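Local coordinates for parahox neighbor (Phaeodactylum tricornutum CCAP 1055/1, PDB 5Z5M), which acts as an (S)-allantoin synthase, probably hydrolysing 5-hydroxyisourate in one domain and stereoselectively decarboxylating the resulting OHCU in another to give (S)-allantoin, at residues C185-T190 with F218-D223; N192-E197 with G250-S255; I201-L206 with L271-D276; Y282-L287 with F293-G298. All blocks are in the same frame, centred on the assembly; numbering follows the deposited sequence.

Contact 1: residues C185-T190 with F218-D223; sequences CHVLDT and FVTNDD
Val-187 and Thr-220 make a small apolar touch, and the ring edge of His-186 touches the backbone carbonyl of Asp-223, where strand 182-189 of one sheet of the transthyretin-like domain meets the loop leaving strand 213-219 of the other. Methyl CG2 of Val-187 lies 4.0 Å from CG2 of Thr-220, the two side chains crossing at about a right angle. Threonine suits this place because it is two-sided: its methyl faces the valine, while its OG1 is bound by Ala-196 O and Met-199 N. The imidazole of His-186 stands with CG trans to the backbone N (chi1 175°), which carries its edge toward the loop. There CE1 comes within 3.1 Å of Asp-223 O, close to the ring plane; ND1 is farther off and badly angled for a bond. An Asx turn braces the loop: Asn-221 OD1 accepts from Asp-223 N at 2.8 Å, and also from Arg-225 N. The carboxylate of Asp-223 is engaged by a salt bridge to Arg-225. Strand 281-289 runs parallel beside 182-189, bonded through Leu-286 to His-186 and Leu-188, while Ile-201 of strand 200-207 and Phe-247 of strand 241-248 close over Val-187.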
loop_
_atom_site.group_PDB
_atom_site.type_symbol
_atom_site.label_atom_id
_atom_site.label_comp_id
_atom_site.label_asym_id
_atom_site.label_seq_id
_atom_site.Cartn_x
_atom_site.Cartn_y
_atom_site.Cartn_z
ATOM N N CYS A 185 17.584 -2.053 4.023
ATOM C CA CYS A 185 16.601 -1.139 3.475
ATOM C C CYS A 185 16.586 -1.231 1.955
ATOM O O CYS A 185 17.595 -1.545 1.329
ATOM C CB CYS A 185 16.902 0.291 3.918
ATOM S SG CYS A 185 15.584 1.467 3.546
ATOM N N HIS A 186 15.424 -0.971 1.377
ATOM C CA HIS A 186 15.248 -0.931 -0.064
ATOM C C HIS A 186 14.265 0.192 -0.365
ATOM O O HIS A 186 13.283 0.364 0.356
ATOM C CB HIS A 186 14.737 -2.280 -0.580
ATOM C CG HIS A 186 14.410 -2.297 -2.040
ATOM N ND1 HIS A 186 15.374 -2.207 -3.020
ATOM C CD2 HIS A 186 13.225 -2.406 -2.685
ATOM C CE1 HIS A 186 14.796 -2.251 -4.210
ATOM N NE2 HIS A 186 13.493 -2.371 -4.032
ATOM N N VAL A 187 14.536 0.978 -1.398
ATOM C CA VAL A 187 13.597 2.019 -1.798
ATOM C C VAL A 187 13.104 1.766 -3.218
ATOM O O VAL A 187 13.896 1.604 -4.151
ATOM C CB VAL A 187 14.216 3.419 -1.732
ATOM C CG1 VAL A 187 13.161 4.463 -2.104
ATOM C CG2 VAL A 187 14.787 3.678 -0.350
ATOM N N LEU A 188 11.788 1.716 -3.371
ATOM C CA LEU A 188 11.175 1.521 -4.678
ATOM C C LEU A 188 10.316 2.711 -5.085
ATOM O O LEU A 188 9.427 3.125 -4.341
ATOM C CB LEU A 188 10.322 0.259 -4.681
ATOM C CG LEU A 188 9.560 0.050 -5.987
ATOM C CD1 LEU A 188 10.422 -0.676 -7.003
ATOM C CD2 LEU A 188 8.265 -0.697 -5.725
ATOM N N ASP A 189 10.590 3.246 -6.272
ATOM C CA ASP A 189 9.833 4.349 -6.858
ATOM C C ASP A 189 8.607 3.778 -7.575
ATOM O O ASP A 189 8.725 3.250 -8.677
ATOM C CB ASP A 189 10.740 5.135 -7.821
ATOM C CG ASP A 189 10.036 6.291 -8.527
ATOM O OD1 ASP A 189 8.809 6.475 -8.385
ATOM O OD2 ASP A 189 10.740 7.013 -9.263
ATOM N N THR A 190 7.432 3.873 -6.955
ATOM C CA THR A 190 6.246 3.244 -7.530
ATOM C C THR A 190 5.609 4.091 -8.626
ATOM O O THR A 190 4.714 3.629 -9.336
ATOM C CB THR A 190 5.182 2.947 -6.448
ATOM O OG1 THR A 190 4.826 4.161 -5.777
ATOM C CG2 THR A 190 5.726 1.959 -5.436
ATOM N N PHE A 218 23.433 7.201 4.770
ATOM C CA PHE A 218 23.544 6.255 3.668
ATOM C C PHE A 218 23.064 6.847 2.355
ATOM O O PHE A 218 22.472 7.928 2.322
ATOM C CB PHE A 218 22.750 4.980 3.977
ATOM C CG PHE A 218 23.009 4.421 5.346
ATOM C CD1 PHE A 218 24.060 3.544 5.563
ATOM C CD2 PHE A 218 22.198 4.763 6.412
ATOM C CE1 PHE A 218 24.302 3.030 6.825
ATOM C CE2 PHE A 218 22.435 4.254 7.673
ATOM C CZ PHE A 218 23.490 3.383 7.878
ATOM N N VAL A 219 23.349 6.132 1.271
ATOM C CA VAL A 219 22.858 6.466 -0.063
ATOM C C VAL A 219 22.445 5.164 -0.744
ATOM O O VAL A 219 23.069 4.130 -0.520
ATOM C CB VAL A 219 23.924 7.182 -0.927
ATOM C CG1 VAL A 219 23.278 7.818 -2.151
ATOM C CG2 VAL A 219 24.671 8.235 -0.120
ATOM N N THR A 220 21.395 5.199 -1.560
ATOM C CA THR A 220 20.982 4.001 -2.282
ATOM C C THR A 220 21.827 3.788 -3.535
ATOM O O THR A 220 22.267 4.754 -4.179
ATOM C CB THR A 220 19.497 4.054 -2.695
ATOM O OG1 THR A 220 19.271 5.196 -3.535
ATOM C CG2 THR A 220 18.589 4.125 -1.469
ATOM N N ASN A 221 22.046 2.522 -3.881
ATOM C CA ASN A 221 22.752 2.180 -5.113
ATOM C C ASN A 221 21.763 2.022 -6.266
ATOM O O ASN A 221 20.576 2.309 -6.105
ATOM C CB ASN A 221 23.587 0.903 -4.930
ATOM C CG ASN A 221 22.755 -0.296 -4.489
ATOM O OD1 ASN A 221 21.564 -0.392 -4.781
ATOM N ND2 ASN A 221 23.393 -1.220 -3.777
ATOM N N ASP A 222 22.246 1.545 -7.414
ATOM C CA ASP A 222 21.404 1.379 -8.602
ATOM C C ASP A 222 20.322 0.325 -8.413
ATOM O O ASP A 222 19.378 0.244 -9.200
ATOM C CB ASP A 222 22.254 1.015 -9.824
ATOM C CG ASP A 222 23.343 2.033 -10.108
ATOM O OD1 ASP A 222 23.331 3.115 -9.482
ATOM O OD2 ASP A 222 24.211 1.752 -10.964
ATOM N N ASP A 223 20.466 -0.484 -7.369
ATOM C CA ASP A 223 19.495 -1.520 -7.059
ATOM C C ASP A 223 18.466 -1.009 -6.040
ATOM O O ASP A 223 17.508 -1.707 -5.705
ATOM C CB ASP A 223 20.209 -2.765 -6.527
ATOM C CG ASP A 223 19.317 -3.986 -6.497
ATOM O OD1 ASP A 223 18.216 -3.944 -7.088
ATOM O OD2 ASP A 223 19.718 -4.993 -5.875
#

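Contact 2: residues N192-E197 with G250-S255; sequences NGCPAE and GEYFAS
Tyr-252 lays one face of its ring over the methyl of Ala-196, whose CB sits off centre toward the rim, 3.7 Å from CZ. This is a CH-pi contact, with Ala-196 CB 3.8 Å from the ring centroid and 20° off the ring normal. Alanine fits because its single methyl lets the aromatic ring come close to the backbone itself: Ala-196 CA is 3.7 Å from Tyr-252 CE1. Having CG opposite the backbone N (chi1 168°), the tyrosine reaches out from helix 249-256 across to the 192-197 segment. Its CD1 edge meets Glu-197 O, and farther out Cys-194 SG comes to 3.8 Å from the phenol OH. That hydroxyl is hydrogen-bonded to Asp-189 OD2, and the same oxygen also accepts from Asn-192 ND2. A water adds to the link, donating to Pro-195 O and Tyr-252 OH and accepting from Glu-197 N. A second water donates to both Glu-197 O and Ser-255 OG, while Ser-255 OG itself turns back to Tyr-252 O within the helix at 2.6 Å. Nearby, a G1 beta bulge sets Gly-193 and Cys-194 together against Asp-189, and glycine accommodates the positive phi there. The chemistry implies a helix held to segment 192-197 mainly by one amphipathic side chain: its ring covers Ala-196, its hydroxyl ties into a buried carboxylate, and water serves Pro-195 O, Glu-197 N and Glu-197 O.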
loop_
_atom_site.group_PDB
_atom_site.type_symbol
_atom_site.label_atom_id
_atom_site.label_comp_id
_atom_site.label_asym_id
_atom_site.label_seq_id
_atom_site.Cartn_x
_atom_site.Cartn_y
_atom_site.Cartn_z
ATOM N N ASN A 192 7.488 5.379 -11.076
ATOM C CA ASN A 192 8.270 5.045 -12.261
ATOM C C ASN A 192 8.573 3.556 -12.408
ATOM O O ASN A 192 9.028 3.119 -13.460
ATOM C CB ASN A 192 9.580 5.837 -12.249
ATOM C CG ASN A 192 9.351 7.329 -12.354
ATOM O OD1 ASN A 192 8.484 7.780 -13.101
ATOM N ND2 ASN A 192 10.121 8.105 -11.601
ATOM N N GLY A 193 8.323 2.778 -11.359
ATOM C CA GLY A 193 8.494 1.334 -11.420
ATOM C C GLY A 193 9.937 0.858 -11.408
ATOM O O GLY A 193 10.275 -0.172 -11.998
ATOM N N CYS A 194 10.787 1.606 -10.716
ATOM C CA CYS A 194 12.214 1.327 -10.690
ATOM C C CYS A 194 12.757 1.487 -9.279
ATOM O O CYS A 194 12.167 2.202 -8.470
ATOM C CB CYS A 194 12.955 2.269 -11.642
ATOM S SG CYS A 194 12.808 4.034 -11.213
ATOM N N PRO A 195 13.884 0.823 -8.975
ATOM C CA PRO A 195 14.575 1.133 -7.721
ATOM C C PRO A 195 14.941 2.609 -7.686
ATOM O O PRO A 195 15.200 3.191 -8.741
ATOM C CB PRO A 195 15.833 0.259 -7.779
ATOM C CG PRO A 195 15.514 -0.810 -8.758
ATOM C CD PRO A 195 14.607 -0.187 -9.767
ATOM N N ALA A 196 14.956 3.210 -6.505
ATOM C CA ALA A 196 15.295 4.628 -6.393
ATOM C C ALA A 196 16.781 4.806 -6.093
ATOM O O ALA A 196 17.221 4.604 -4.964
ATOM C CB ALA A 196 14.450 5.289 -5.319
ATOM N N GLU A 197 17.557 5.183 -7.104
ATOM C CA GLU A 197 19.004 5.265 -6.939
ATOM C C GLU A 197 19.456 6.646 -6.464
ATOM O O GLU A 197 18.834 7.662 -6.790
ATOM C CB GLU A 197 19.713 4.909 -8.250
ATOM C CG GLU A 197 19.409 5.846 -9.401
ATOM C CD GLU A 197 20.154 5.478 -10.669
ATOM O OE1 GLU A 197 21.403 5.458 -10.636
ATOM O OE2 GLU A 197 19.492 5.216 -11.696
ATOM N N GLY A 250 12.541 14.225 -1.675
ATOM C CA GLY A 250 12.451 15.441 -2.463
ATOM C C GLY A 250 13.620 15.597 -3.417
ATOM O O GLY A 250 13.432 15.927 -4.590
ATOM N N GLU A 251 14.827 15.365 -2.912
ATOM C CA GLU A 251 16.025 15.408 -3.751
ATOM C C GLU A 251 15.977 14.354 -4.854
ATOM O O GLU A 251 16.406 14.613 -5.974
ATOM C CB GLU A 251 17.286 15.204 -2.909
ATOM C CG GLU A 251 17.361 16.072 -1.678
ATOM C CD GLU A 251 18.482 15.663 -0.740
ATOM O OE1 GLU A 251 19.261 14.747 -1.090
ATOM O OE2 GLU A 251 18.571 16.256 0.357
ATOM N N TYR A 252 15.467 13.164 -4.533
ATOM C CA TYR A 252 15.374 12.100 -5.526
ATOM C C TYR A 252 14.396 12.476 -6.645
ATOM O O TYR A 252 14.710 12.331 -7.827
ATOM C CB TYR A 252 14.958 10.763 -4.880
ATOM C CG TYR A 252 14.564 9.725 -5.909
ATOM C CD1 TYR A 252 15.529 9.052 -6.651
ATOM C CD2 TYR A 252 13.225 9.441 -6.162
ATOM C CE1 TYR A 252 15.173 8.123 -7.608
ATOM C CE2 TYR A 252 12.859 8.517 -7.116
ATOM C CZ TYR A 252 13.836 7.860 -7.838
ATOM O OH TYR A 252 13.478 6.935 -8.789
ATOM N N PHE A 253 13.210 12.960 -6.285
ATOM C CA PHE A 253 12.242 13.320 -7.316
ATOM C C PHE A 253 12.764 14.466 -8.195
ATOM O O PHE A 253 12.520 14.492 -9.402
ATOM C CB PHE A 253 10.900 13.680 -6.682
ATOM C CG PHE A 253 10.235 12.516 -6.017
ATOM C CD1 PHE A 253 10.168 11.293 -6.662
ATOM C CD2 PHE A 253 9.708 12.628 -4.744
ATOM C CE1 PHE A 253 9.570 10.204 -6.059
ATOM C CE2 PHE A 253 9.110 11.542 -4.133
ATOM C CZ PHE A 253 9.045 10.329 -4.794
ATOM N N ALA A 254 13.501 15.392 -7.592
ATOM C CA ALA A 254 14.070 16.514 -8.345
ATOM C C ALA A 254 15.138 16.045 -9.333
ATOM O O ALA A 254 15.317 16.648 -10.392
ATOM C CB ALA A 254 14.651 17.556 -7.394
ATOM N N SER A 255 15.841 14.968 -8.988
ATOM C CA SER A 255 16.884 14.433 -9.857
ATOM C C SER A 255 16.277 13.788 -11.095
ATOM O O SER A 255 16.942 13.637 -12.117
ATOM C CB SER A 255 17.755 13.420 -9.111
ATOM O OG SER A 255 17.065 12.200 -8.877
HETATM O O HOH W 1 16.353 5.885 -9.922
HETATM O O HOH W 2 18.588 9.716 -8.630
#

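Contact 3: residues I201-L206 with L271-D276; sequences IHLHRL and LRFGID
Leu-203 and Phe-273 supply the apolar part of this contact, meeting through Leu-203 CD1 and Phe-273 CE1 at 4.3 Å. Their strands, 200-207 and 268-275, belong to one antiparallel sheet but are not adjacent in it; strand 241-248 runs between them, and the nearest CA atoms, those of Leu-206 and Arg-272, are 8.9 Å apart. The backbones thus stand too far apart to pair, and the strands meet through the ends of their side chains. The benzyl group of Phe-273 starts out away from the other strand and bends back toward it, chi1 of 70° setting CG between the backbone N and the carbonyl carbon. Its ring also stacks on Trp-245 of the middle strand, and Leu-183 of the other sheet touches both Leu-203 and Phe-273, so this pair belongs to the interior of the sandwich.

The second kind of touch is a methyl against the CD-NE end of an arginine. Leu-206 CD1 lies 3.9 Å from Arg-272 NE and 4.1 Å from Arg-272 CD, the side chains crossing nearly at right angles. Arginine suits this partly exposed spot because its CD and NE can border the leucine methyl while NE also pairs with Glu-244. Beyond, the fourth subunit packs Thr-268 on Arg-272 and Phe-265 on Phe-273. The chemistry implies loose dispersion contacts across an intervening strand, with the ion pair to Glu-244 probably fixing the arginine that Leu-206 meets.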
loop_
_atom_site.group_PDB
_atom_site.type_symbol
_atom_site.label_atom_id
_atom_site.label_comp_id
_atom_site.label_asym_id
_atom_site.label_seq_id
_atom_site.Cartn_x
_atom_site.Cartn_y
_atom_site.Cartn_z
ATOM N N ILE A 201 19.741 8.758 2.801
ATOM C CA ILE A 201 18.957 8.156 3.870
ATOM C C ILE A 201 19.738 8.244 5.173
ATOM O O ILE A 201 20.875 7.786 5.240
ATOM C CB ILE A 201 18.630 6.677 3.589
ATOM C CG1 ILE A 201 17.836 6.512 2.290
ATOM C CG2 ILE A 201 17.857 6.085 4.761
ATOM C CD1 ILE A 201 17.628 5.048 1.880
ATOM N N HIS A 202 19.140 8.846 6.199
ATOM C CA HIS A 202 19.754 8.862 7.520
ATOM C C HIS A 202 19.021 7.912 8.463
ATOM O O HIS A 202 17.861 7.562 8.231
ATOM C CB HIS A 202 19.768 10.277 8.102
ATOM C CG HIS A 202 20.613 11.233 7.320
ATOM N ND1 HIS A 202 20.705 12.576 7.632
ATOM C CD2 HIS A 202 21.407 11.043 6.243
ATOM C CE1 HIS A 202 21.516 13.167 6.775
ATOM N NE2 HIS A 202 21.957 12.262 5.919
ATOM N N LEU A 203 19.721 7.485 9.508
ATOM C CA LEU A 203 19.165 6.588 10.517
ATOM C C LEU A 203 19.555 7.062 11.912
ATOM O O LEU A 203 20.742 7.240 12.206
ATOM C CB LEU A 203 19.651 5.146 10.294
ATOM C CG LEU A 203 19.085 4.091 11.255
ATOM C CD1 LEU A 203 17.558 4.038 11.187
ATOM C CD2 LEU A 203 19.691 2.708 10.969
ATOM N N HIS A 204 18.553 7.288 12.755
ATOM C CA HIS A 204 18.770 7.618 14.162
ATOM C C HIS A 204 18.228 6.531 15.065
ATOM O O HIS A 204 17.234 5.894 14.736
ATOM C CB HIS A 204 18.089 8.935 14.536
ATOM C CG HIS A 204 18.760 10.144 13.975
ATOM N ND1 HIS A 204 18.640 10.515 12.654
ATOM C CD2 HIS A 204 19.558 11.073 14.555
ATOM C CE1 HIS A 204 19.330 11.621 12.444
ATOM N NE2 HIS A 204 19.898 11.979 13.582
ATOM N N ARG A 205 18.880 6.331 16.205
ATOM C CA ARG A 205 18.280 5.564 17.295
ATOM C C ARG A 205 17.614 6.532 18.266
ATOM O O ARG A 205 18.247 7.474 18.741
ATOM C CB ARG A 205 19.321 4.716 18.024
ATOM C CG ARG A 205 18.711 3.769 19.065
ATOM C CD ARG A 205 19.777 2.981 19.822
ATOM N NE ARG A 205 20.460 2.010 18.974
ATOM C CZ ARG A 205 21.711 2.137 18.542
ATOM N NH1 ARG A 205 22.440 3.192 18.886
ATOM N NH2 ARG A 205 22.243 1.197 17.773
ATOM N N LEU A 206 16.336 6.308 18.551
ATOM C CA LEU A 206 15.583 7.224 19.408
ATOM C C LEU A 206 15.535 6.747 20.850
ATOM O O LEU A 206 15.441 7.556 21.772
ATOM C CB LEU A 206 14.158 7.409 18.887
ATOM C CG LEU A 206 13.990 7.945 17.462
ATOM C CD1 LEU A 206 12.540 8.337 17.217
ATOM C CD2 LEU A 206 14.921 9.112 17.196
ATOM N N LEU A 271 10.498 7.663 9.050
ATOM C CA LEU A 271 9.934 6.325 9.214
ATOM C C LEU A 271 10.373 5.782 10.560
ATOM O O LEU A 271 11.501 5.308 10.708
ATOM C CB LEU A 271 10.378 5.390 8.082
ATOM C CG LEU A 271 9.366 4.359 7.569
ATOM C CD1 LEU A 271 8.154 5.070 7.004
ATOM C CD2 LEU A 271 9.985 3.443 6.507
ATOM N N ARG A 272 9.474 5.864 11.535
ATOM C CA ARG A 272 9.753 5.472 12.912
ATOM C C ARG A 272 9.354 4.011 13.137
ATOM O O ARG A 272 8.248 3.607 12.769
ATOM C CB ARG A 272 8.999 6.398 13.873
ATOM C CG ARG A 272 9.334 6.242 15.344
ATOM C CD ARG A 272 8.656 7.354 16.145
ATOM N NE ARG A 272 9.016 8.675 15.635
ATOM C CZ ARG A 272 8.395 9.805 15.962
ATOM N NH1 ARG A 272 7.377 9.784 16.804
ATOM N NH2 ARG A 272 8.791 10.961 15.444
ATOM N N PHE A 273 10.256 3.223 13.723
ATOM C CA PHE A 273 10.012 1.794 13.919
ATOM C C PHE A 273 10.816 1.181 15.070
ATOM O O PHE A 273 11.847 1.715 15.494
ATOM C CB PHE A 273 10.306 1.028 12.625
ATOM C CG PHE A 273 11.768 0.975 12.266
ATOM C CD1 PHE A 273 12.376 2.041 11.626
ATOM C CD2 PHE A 273 12.528 -0.139 12.573
ATOM C CE1 PHE A 273 13.719 1.996 11.289
ATOM C CE2 PHE A 273 13.873 -0.191 12.241
ATOM C CZ PHE A 273 14.468 0.875 11.599
ATOM N N GLY A 274 10.340 0.043 15.564
ATOM C CA GLY A 274 10.990 -0.632 16.668
ATOM C C GLY A 274 11.635 -1.932 16.238
ATOM O O GLY A 274 11.121 -2.624 15.354
ATOM N N ILE A 275 12.770 -2.246 16.859
ATOM C CA ILE A 275 13.435 -3.535 16.695
ATOM C C ILE A 275 13.319 -4.329 17.998
ATOM O O ILE A 275 13.717 -3.856 19.057
ATOM C CB ILE A 275 14.910 -3.373 16.303
ATOM C CG1 ILE A 275 15.010 -2.805 14.879
ATOM C CG2 ILE A 275 15.649 -4.724 16.400
ATOM C CD1 ILE A 275 16.386 -2.301 14.523
ATOM N N ASP A 276 12.769 -5.532 17.919
ATOM C CA ASP A 276 12.452 -6.295 19.123
ATOM C C ASP A 276 13.372 -7.502 19.352
ATOM O O ASP A 276 13.440 -8.021 20.461
ATOM C CB ASP A 276 11.000 -6.766 19.066
ATOM C CG ASP A 276 10.559 -7.464 20.344
ATOM O OD1 ASP A 276 10.536 -6.809 21.409
ATOM O OD2 ASP A 276 10.245 -8.674 20.285
#

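Contact 4: residues Y282-L287 with F293-G298; sequences YHVPLL and FSTYRG
Pro-285 pushes its CG onto one face of the Tyr-296 ring, 3.6 Å from CZ, and Leu-287 CD1 closes the edge near CE2, so the ring is boxed on two sides. The tyrosine leaves its strand away from the partner, but a chi1 of 58° swings the ring back over the proline. Ser-294 OG nestles against Leu-287 CB at 3.3 Å, a small side chain against the base of a branched one; Leu-286 CD1 fits beside the Phe-293 ring, and Val-284 CG1 beside Thr-295 OG1. Strands 281-289 and 292-296 form an antiparallel beta hairpin, hydrogen-bonded here at Leu-287 with Ser-294; His-283 with Gly-298 is an isolated bridge past the strand end. Between them Pro-285 has no N-H to give, and its carbonyl is taken by Thr-295 OG1 at 2.7 Å. Gly-298 has no CB to run into His-283 O, and its N comes within 2.8 Å of that oxygen. Its own carbonyl is gripped from opposite faces by His-283 N and Arg-297 NH2. The guanidinium of Arg-297 lies flat on Tyr-282 in a cation-pi stack, planes 26° apart. Strand 292-296 continues as an antiparallel ladder with the fourth subunit.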
loop_
_atom_site.group_PDB
_atom_site.type_symbol
_atom_site.label_atom_id
_atom_site.label_comp_id
_atom_site.label_asym_id
_atom_site.label_seq_id
_atom_site.Cartn_x
_atom_site.Cartn_y
_atom_site.Cartn_z
ATOM N N TYR A 282 15.891 -7.702 9.989
ATOM C CA TYR A 282 14.807 -6.752 9.769
ATOM C C TYR A 282 15.025 -6.062 8.437
ATOM O O TYR A 282 16.069 -5.465 8.205
ATOM C CB TYR A 282 14.735 -5.715 10.891
ATOM C CG TYR A 282 14.004 -6.153 12.141
ATOM C CD1 TYR A 282 14.450 -7.230 12.895
ATOM C CD2 TYR A 282 12.884 -5.465 12.583
ATOM C CE1 TYR A 282 13.785 -7.616 14.048
ATOM C CE2 TYR A 282 12.218 -5.840 13.730
ATOM C CZ TYR A 282 12.668 -6.919 14.456
ATOM O OH TYR A 282 12.008 -7.295 15.602
ATOM N N HIS A 283 14.044 -6.160 7.554
ATOM C CA HIS A 283 14.087 -5.427 6.297
ATOM C C HIS A 283 12.972 -4.384 6.317
ATOM O O HIS A 283 11.801 -4.730 6.266
ATOM C CB HIS A 283 13.935 -6.374 5.107
ATOM C CG HIS A 283 13.975 -5.682 3.783
ATOM N ND1 HIS A 283 15.144 -5.193 3.238
ATOM C CD2 HIS A 283 12.992 -5.380 2.905
ATOM C CE1 HIS A 283 14.877 -4.630 2.073
ATOM N NE2 HIS A 283 13.582 -4.723 1.848
ATOM N N VAL A 284 13.338 -3.110 6.415
ATOM C CA VAL A 284 12.342 -2.050 6.529
ATOM C C VAL A 284 12.473 -1.093 5.357
ATOM O O VAL A 284 13.203 -0.107 5.433
ATOM C CB VAL A 284 12.484 -1.293 7.869
ATOM C CG1 VAL A 284 11.407 -0.200 8.001
ATOM C CG2 VAL A 284 12.389 -2.270 9.027
ATOM N N PRO A 285 11.775 -1.402 4.254
ATOM C CA PRO A 285 11.862 -0.667 2.994
ATOM C C PRO A 285 10.897 0.516 2.899
ATOM O O PRO A 285 10.056 0.718 3.777
ATOM C CB PRO A 285 11.491 -1.731 1.964
ATOM C CG PRO A 285 10.476 -2.562 2.674
ATOM C CD PRO A 285 10.859 -2.554 4.143
ATOM N N LEU A 286 11.026 1.278 1.819
ATOM C CA LEU A 286 10.109 2.362 1.503
ATOM C C LEU A 286 9.567 2.193 0.079
ATOM O O LEU A 286 10.339 2.080 -0.879
ATOM C CB LEU A 286 10.810 3.722 1.647
ATOM C CG LEU A 286 9.982 4.963 1.302
ATOM C CD1 LEU A 286 8.891 5.172 2.348
ATOM C CD2 LEU A 286 10.863 6.200 1.172
ATOM N N LEU A 287 8.244 2.165 -0.054
ATOM C CA LEU A 287 7.583 2.240 -1.354
ATOM C C LEU A 287 7.097 3.668 -1.514
ATOM O O LEU A 287 6.342 4.137 -0.677
ATOM C CB LEU A 287 6.409 1.259 -1.445
ATOM C CG LEU A 287 6.655 -0.237 -1.678
ATOM C CD1 LEU A 287 7.513 -0.859 -0.587
ATOM C CD2 LEU A 287 5.321 -0.967 -1.789
ATOM N N PHE A 293 3.143 6.852 0.057
ATOM C CA PHE A 293 4.214 5.976 0.471
ATOM C C PHE A 293 3.708 4.904 1.422
ATOM O O PHE A 293 2.631 5.025 2.019
ATOM C CB PHE A 293 5.385 6.768 1.087
ATOM C CG PHE A 293 5.134 7.313 2.468
ATOM C CD1 PHE A 293 5.513 6.595 3.590
ATOM C CD2 PHE A 293 4.597 8.575 2.643
ATOM C CE1 PHE A 293 5.313 7.102 4.862
ATOM C CE2 PHE A 293 4.401 9.095 3.914
ATOM C CZ PHE A 293 4.749 8.354 5.023
ATOM N N SER A 294 4.488 3.837 1.525
ATOM C CA SER A 294 4.134 2.730 2.400
ATOM C C SER A 294 5.379 1.984 2.851
ATOM O O SER A 294 6.452 2.094 2.254
ATOM C CB SER A 294 3.172 1.767 1.699
ATOM O OG SER A 294 3.750 1.230 0.525
ATOM N N THR A 295 5.228 1.216 3.918
ATOM C CA THR A 295 6.312 0.407 4.426
ATOM C C THR A 295 5.713 -0.793 5.137
ATOM O O THR A 295 4.495 -0.862 5.350
ATOM C CB THR A 295 7.212 1.190 5.391
ATOM O OG1 THR A 295 8.299 0.362 5.814
ATOM C CG2 THR A 295 6.421 1.614 6.615
ATOM N N TYR A 296 6.576 -1.736 5.491
ATOM C CA TYR A 296 6.155 -2.939 6.199
ATOM C C TYR A 296 7.347 -3.580 6.897
ATOM O O TYR A 296 8.497 -3.263 6.591
ATOM C CB TYR A 296 5.517 -3.935 5.230
ATOM C CG TYR A 296 6.421 -4.344 4.083
ATOM C CD1 TYR A 296 7.279 -5.432 4.201
ATOM C CD2 TYR A 296 6.407 -3.654 2.877
ATOM C CE1 TYR A 296 8.100 -5.817 3.158
ATOM C CE2 TYR A 296 7.228 -4.033 1.826
ATOM C CZ TYR A 296 8.069 -5.115 1.973
ATOM O OH TYR A 296 8.891 -5.497 0.938
ATOM N N ARG A 297 7.068 -4.491 7.824
ATOM C CA ARG A 297 8.112 -5.269 8.481
ATOM C C ARG A 297 8.499 -6.456 7.593
ATOM O O ARG A 297 7.775 -7.450 7.515
ATOM C CB ARG A 297 7.633 -5.741 9.862
ATOM C CG ARG A 297 8.724 -6.274 10.819
ATOM C CD ARG A 297 9.160 -7.694 10.483
ATOM N NE ARG A 297 9.874 -8.347 11.578
ATOM C CZ ARG A 297 10.976 -9.077 11.424
ATOM N NH1 ARG A 297 11.549 -9.639 12.480
ATOM N NH2 ARG A 297 11.510 -9.242 10.220
ATOM N N GLY A 298 9.634 -6.346 6.913
ATOM C CA GLY A 298 10.098 -7.422 6.056
ATOM C C GLY A 298 11.192 -8.267 6.681
ATOM O O GLY A 298 11.627 -8.017 7.804
#

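How the contacts relate
Contact 4 is the most deeply buried of the four and the only one built on backbone pairing, along a hairpin whose sheet runs on into another subunit. Contacts 1, 2 and 3 are partly buried and rest on side chains, some of them touching backbone carbonyls, with water in contact 2. Contact 1 shares the sheet of contact 4 and joins it to the sheet of contact 3, where Ile-201 touches Val-187 and Thr-220. Side-chain hydrogen bonds tie contacts 1 and 2 together at the same end of the domain. Contact 3 is mainly apolar, and Tyr-282 OH of contact 4 binds its Asp-276 N.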